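Local structure of haloacid dehalogenase/epoxide hydrolase family (Corynebacterium glutamicum ATCC 13032, 2PR7) at residues R24-A29 with E126-F131; V113-Y116 with R122-V125. The protein is of uncharacterised function but, as a calcium-bound member of the haloacid dehalogenase superfamily, is probably a metal-dependent hydrolase. All coordinates share one frame; numbering follows the deposited sequence.

Contact 1: R24-A29 with E126-F131; sequences RNLLAA and EIVGLF. With EDO (1,2-ethanediol), chain D.
A single leucine, Leu26, is the one side chain of 24-29 that touches 126-131: its two methyls part to reach two successive residues, Ile127 and Val128, of the C-terminal helix 120-131. Both helices cover the same face of the Rossmann-like parallel sheet of a haloacid dehalogenase fold, and here they join side by side through aliphatic carbon alone. With CG of Leu26 anti to its own backbone N (chi1 -179°), the branch reaches out across the gap between the helices. CD1 then meets CG2 of Val128 at 3.9 Å, while CD2 comes to CG2 of Ile127 at 4.1 Å and lies 4.2 Å from the same residue's CD1. Ile127 therefore offers both a branch methyl and its chain end to one methyl of the leucine. The helices stay well apart, the closest CA atoms, those of Leu26 and Val128, being 8.3 Å from each other, and no hydrogen bond crosses between them. On the sheet side Ile127 rests on Val97 of strand 94-98, while Val128 also touches Phe137, the C-terminal residue. Away from this interface, the extended chain of Arg24 carries its guanidinium to an ethanediol molecule, probably left from the crystallisation liquor, which Gln20 and Leu13 also hold. Its O1 sits at the guanidinium edge, near the plane, taking a hydrogen bond from Arg24 NE at 3.0 Å (146° at the hydrogen) and a weak second one from Arg24 NH2 at 3.2 Å.

Contact 2: V113-Y116 with R122-V125; sequences VGVY and RAVV
With chi1 of Val115 at 174°, CG1 stands anti to the backbone N and faces helix 120-131, where it meets the CB of Ala123 at 4.0 Å. Ala123 presents just that one methyl, and the small side chain lets helix and strand come close: the CA atoms of Val115 and Ala123 are 6.7 Å apart. The same CB also lies 4.3 Å from the carbonyl O of Tyr116. Near the helix start the contact turns polar. Arg122, extended through its first three torsions (chi1 -169°), brings its guanidinium edge round toward that carbonyl, but NH1 stops 4.4 Å from Tyr116 O, too far for a direct bond. A water lies between them, 2.5 Å from Tyr116 O and, in a weak contact, 2.5 Å from Arg122 NH1; both distances are so short that the bridge is doubtful in detail. The stronger partner of Arg122 is Glu126, one helical turn on, which forms a salt bridge with NH1. This is the last beta-alpha unit of the Rossmann-like sheet: strand 113-116, one of its two outermost strands, hydrogen-bonds to strand 94-98, and helix 120-131 packs back over it, with Leu130 on Val113 and Val115.

Contacts 1 and 2 share helix 120-131 and lie with their centres 10 Å apart. That helix faces two ways: contact 2 attaches its first turns to the edge strand 113-116, from which the chain has just come, whereas contact 1 joins its later turns to helix 17-32, from the start of the chain. Contact 2 is therefore a local closure, nested within the long loop that contact 1 closes. They also touch directly, Leu26 CD2 lying 4.2 Å from Val124 CG2. Contact 1 brings the last helix beside the first one, while contact 2 seats that same helix on the last strand, over one face of the five-stranded sheet, with the calcium-binding residues Asp8, Ala10 and Asp99 outside both contacts.

Contact 1: R24-A29 with E126-F131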
loop_
_atom_site.group_PDB
_atom_site.type_symbol
_atom_site.label_atom_id
_atom_site.label_comp_id
_atom_site.label_asym_id
_atom_site.label_seq_id
_atom_site.Cartn_x
_atom_site.Cartn_y
_atom_site.Cartn_z
ATOM N N ARG A 24 8.767 2.477 7.594
ATOM C CA ARG A 24 9.949 2.487 6.747
ATOM C C ARG A 24 10.740 1.204 6.890
ATOM O O ARG A 24 11.206 0.623 5.927
ATOM C CB ARG A 24 10.814 3.703 7.016
ATOM C CG ARG A 24 10.229 4.945 6.370
ATOM C CD ARG A 24 11.069 6.139 6.604
ATOM N NE ARG A 24 10.444 7.319 5.992
ATOM C CZ ARG A 24 10.928 7.985 4.944
ATOM N NH1 ARG A 24 12.091 7.644 4.382
ATOM N NH2 ARG A 24 10.254 9.031 4.483
ATOM N N ASN A 25 10.812 0.686 8.105
ATOM C CA ASN A 25 11.496 -0.545 8.352
ATOM C C ASN A 25 10.710 -1.726 7.741
ATOM O O ASN A 25 11.317 -2.635 7.165
ATOM C CB ASN A 25 11.713 -0.714 9.879
ATOM C CG ASN A 25 12.452 -1.945 10.213
ATOM O OD1 ASN A 25 13.597 -2.122 9.790
ATOM N ND2 ASN A 25 11.817 -2.835 10.977
ATOM N N LEU A 26 9.420 -1.708 7.877
ATOM C CA LEU A 26 8.598 -2.756 7.315
ATOM C C LEU A 26 8.713 -2.775 5.766
ATOM O O LEU A 26 8.952 -3.818 5.175
ATOM C CB LEU A 26 7.150 -2.556 7.742
ATOM C CG LEU A 26 6.109 -3.555 7.295
ATOM C CD1 LEU A 26 6.487 -4.955 7.799
ATOM C CD2 LEU A 26 4.750 -3.086 7.818
ATOM N N LEU A 27 8.599 -1.618 5.130
ATOM C CA LEU A 27 8.698 -1.520 3.675
ATOM C C LEU A 27 10.072 -1.929 3.219
ATOM O O LEU A 27 10.195 -2.542 2.136
ATOM C CB LEU A 27 8.338 -0.122 3.172
ATOM C CG LEU A 27 6.858 0.311 3.334
ATOM C CD1 LEU A 27 6.749 1.817 3.131
ATOM C CD2 LEU A 27 5.974 -0.468 2.359
ATOM N N ALA A 28 11.114 -1.575 3.952
ATOM C CA ALA A 28 12.455 -2.001 3.580
ATOM C C ALA A 28 12.590 -3.510 3.645
ATOM O O ALA A 28 13.211 -4.135 2.753
ATOM C CB ALA A 28 13.458 -1.416 4.460
ATOM N N ALA A 29 12.049 -4.111 4.686
ATOM C CA ALA A 29 12.053 -5.591 4.766
ATOM C C ALA A 29 11.274 -6.239 3.639
ATOM O O ALA A 29 11.699 -7.245 3.107
ATOM C CB ALA A 29 11.550 -6.083 6.157
ATOM N N GLU A 126 -0.672 -8.932 10.639
ATOM C CA GLU A 126 -1.210 -9.430 9.397
ATOM C C GLU A 126 -0.212 -9.291 8.272
ATOM O O GLU A 126 -0.031 -10.192 7.473
ATOM C CB GLU A 126 -2.511 -8.710 9.051
ATOM C CG GLU A 126 -3.533 -8.810 10.184
ATOM C CD GLU A 126 -4.861 -8.237 9.801
ATOM O OE1 GLU A 126 -5.268 -8.419 8.633
ATOM O OE2 GLU A 126 -5.481 -7.589 10.668
ATOM N N ILE A 127 0.420 -8.122 8.155
ATOM C CA ILE A 127 1.282 -7.891 7.028
ATOM C C ILE A 127 2.455 -8.842 7.088
ATOM O O ILE A 127 2.841 -9.453 6.120
ATOM C CB ILE A 127 1.724 -6.387 6.971
ATOM C CG1 ILE A 127 0.510 -5.486 6.732
ATOM C CG2 ILE A 127 2.793 -6.197 5.893
ATOM C CD1 ILE A 127 0.761 -3.989 7.097
ATOM N N VAL A 128 3.118 -8.877 8.247
ATOM C CA VAL A 128 4.273 -9.702 8.438
ATOM C C VAL A 128 3.963 -11.168 8.168
ATOM O O VAL A 128 4.754 -11.878 7.542
ATOM C CB VAL A 128 4.822 -9.476 9.855
ATOM C CG1 VAL A 128 5.780 -10.579 10.221
ATOM C CG2 VAL A 128 5.503 -8.044 10.002
ATOM N N GLY A 129 2.779 -11.608 8.596
ATOM C CA GLY A 129 2.352 -12.996 8.391
ATOM C C GLY A 129 2.121 -13.321 6.917
ATOM O O GLY A 129 2.531 -14.378 6.448
ATOM N N LEU A 130 1.484 -12.413 6.203
ATOM C CA LEU A 130 1.160 -12.581 4.796
ATOM C C LEU A 130 2.403 -12.681 3.922
ATOM O O LEU A 130 2.438 -13.455 2.979
ATOM C CB LEU A 130 0.281 -11.442 4.348
ATOM C CG LEU A 130 -1.190 -11.569 4.728
ATOM C CD1 LEU A 130 -1.889 -10.175 4.619
ATOM C CD2 LEU A 130 -1.939 -12.658 3.953
ATOM N N PHE A 131 3.430 -11.918 4.268
ATOM C CA PHE A 131 4.664 -11.867 3.473
ATOM C C PHE A 131 5.777 -12.734 4.010
ATOM O O PHE A 131 6.791 -12.903 3.336
ATOM C CB PHE A 131 5.100 -10.396 3.279
ATOM C CG PHE A 131 4.148 -9.639 2.416
ATOM C CD1 PHE A 131 4.076 -9.928 1.062
ATOM C CD2 PHE A 131 3.290 -8.695 2.926
ATOM C CE1 PHE A 131 3.170 -9.270 0.249
ATOM C CE2 PHE A 131 2.377 -8.035 2.099
ATOM C CZ PHE A 131 2.338 -8.326 0.764
HETATM C C1 EDO D . 6.824 7.406 5.080
HETATM O O1 EDO D . 7.575 8.127 6.060
HETATM C C2 EDO D . 6.594 6.049 5.694
HETATM O O2 EDO D . 5.513 6.183 6.628
#

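Contact 2: V113-Y116 with R122-V125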
loop_
_atom_site.group_PDB
_atom_site.type_symbol
_atom_site.label_atom_id
_atom_site.label_comp_id
_atom_site.label_asym_id
_atom_site.label_seq_id
_atom_site.Cartn_x
_atom_site.Cartn_y
_atom_site.Cartn_z
ATOM N N VAL A 113 -6.119 -9.640 -1.258
ATOM C CA VAL A 113 -6.152 -9.829 0.200
ATOM C C VAL A 113 -6.231 -8.459 0.876
ATOM O O VAL A 113 -5.456 -7.577 0.581
ATOM C CB VAL A 113 -4.961 -10.660 0.735
ATOM C CG1 VAL A 113 -4.978 -10.654 2.242
ATOM C CG2 VAL A 113 -5.038 -12.097 0.192
ATOM N N GLY A 114 -7.167 -8.290 1.803
ATOM C CA GLY A 114 -7.401 -7.007 2.444
ATOM C C GLY A 114 -6.885 -6.959 3.870
ATOM O O GLY A 114 -7.090 -7.915 4.635
ATOM N N VAL A 115 -6.293 -5.832 4.254
ATOM C CA VAL A 115 -5.918 -5.588 5.641
ATOM C C VAL A 115 -6.428 -4.229 6.030
ATOM O O VAL A 115 -6.029 -3.199 5.431
ATOM C CB VAL A 115 -4.410 -5.624 5.819
ATOM C CG1 VAL A 115 -4.005 -5.195 7.289
ATOM C CG2 VAL A 115 -3.860 -7.025 5.472
ATOM N N TYR A 116 -7.334 -4.201 7.023
ATOM C CA TYR A 116 -7.867 -2.950 7.555
ATOM C C TYR A 116 -6.899 -2.325 8.549
ATOM O O TYR A 116 -6.529 -2.934 9.529
ATOM C CB TYR A 116 -9.198 -3.215 8.217
ATOM C CG TYR A 116 -9.871 -2.034 8.845
ATOM C CD1 TYR A 116 -10.077 -0.868 8.135
ATOM C CD2 TYR A 116 -10.309 -2.076 10.159
ATOM C CE1 TYR A 116 -10.715 0.202 8.690
ATOM C CE2 TYR A 116 -10.975 -0.991 10.723
ATOM C CZ TYR A 116 -11.194 0.145 9.974
ATOM O OH TYR A 116 -11.861 1.255 10.504
ATOM N N ARG A 122 -1.909 -3.766 15.237
ATOM C CA ARG A 122 -2.791 -4.824 14.769
ATOM C C ARG A 122 -2.446 -5.181 13.333
ATOM O O ARG A 122 -2.245 -6.330 12.998
ATOM C CB ARG A 122 -4.254 -4.391 14.853
ATOM C CG ARG A 122 -5.198 -5.511 14.626
ATOM C CD ARG A 122 -6.632 -5.146 14.915
ATOM N NE ARG A 122 -7.453 -6.332 14.700
ATOM C CZ ARG A 122 -7.801 -6.773 13.504
ATOM N NH1 ARG A 122 -7.453 -6.112 12.404
ATOM N NH2 ARG A 122 -8.519 -7.874 13.395
ATOM N N ALA A 123 -2.351 -4.184 12.483
ATOM C CA ALA A 123 -2.109 -4.413 11.073
ATOM C C ALA A 123 -0.752 -5.069 10.776
ATOM O O ALA A 123 -0.631 -5.862 9.853
ATOM C CB ALA A 123 -2.289 -3.090 10.264
ATOM N N VAL A 124 0.294 -4.706 11.514
ATOM C CA VAL A 124 1.609 -5.256 11.258
ATOM C C VAL A 124 1.646 -6.789 11.392
ATOM O O VAL A 124 2.357 -7.480 10.641
ATOM C CB VAL A 124 2.734 -4.565 12.079
ATOM C CG1 VAL A 124 2.639 -4.913 13.564
ATOM C CG2 VAL A 124 4.098 -4.944 11.509
ATOM N N VAL A 125 0.914 -7.318 12.343
ATOM C CA VAL A 125 0.853 -8.776 12.530
ATOM C C VAL A 125 0.404 -9.461 11.239
ATOM O O VAL A 125 0.987 -10.460 10.807
ATOM C CB VAL A 125 -0.131 -9.136 13.673
ATOM C CG1 VAL A 125 -0.359 -10.638 13.763
ATOM C CG2 VAL A 125 0.405 -8.658 14.962
HETATM O O HOH W 1 -5.752 -4.730 11.133
#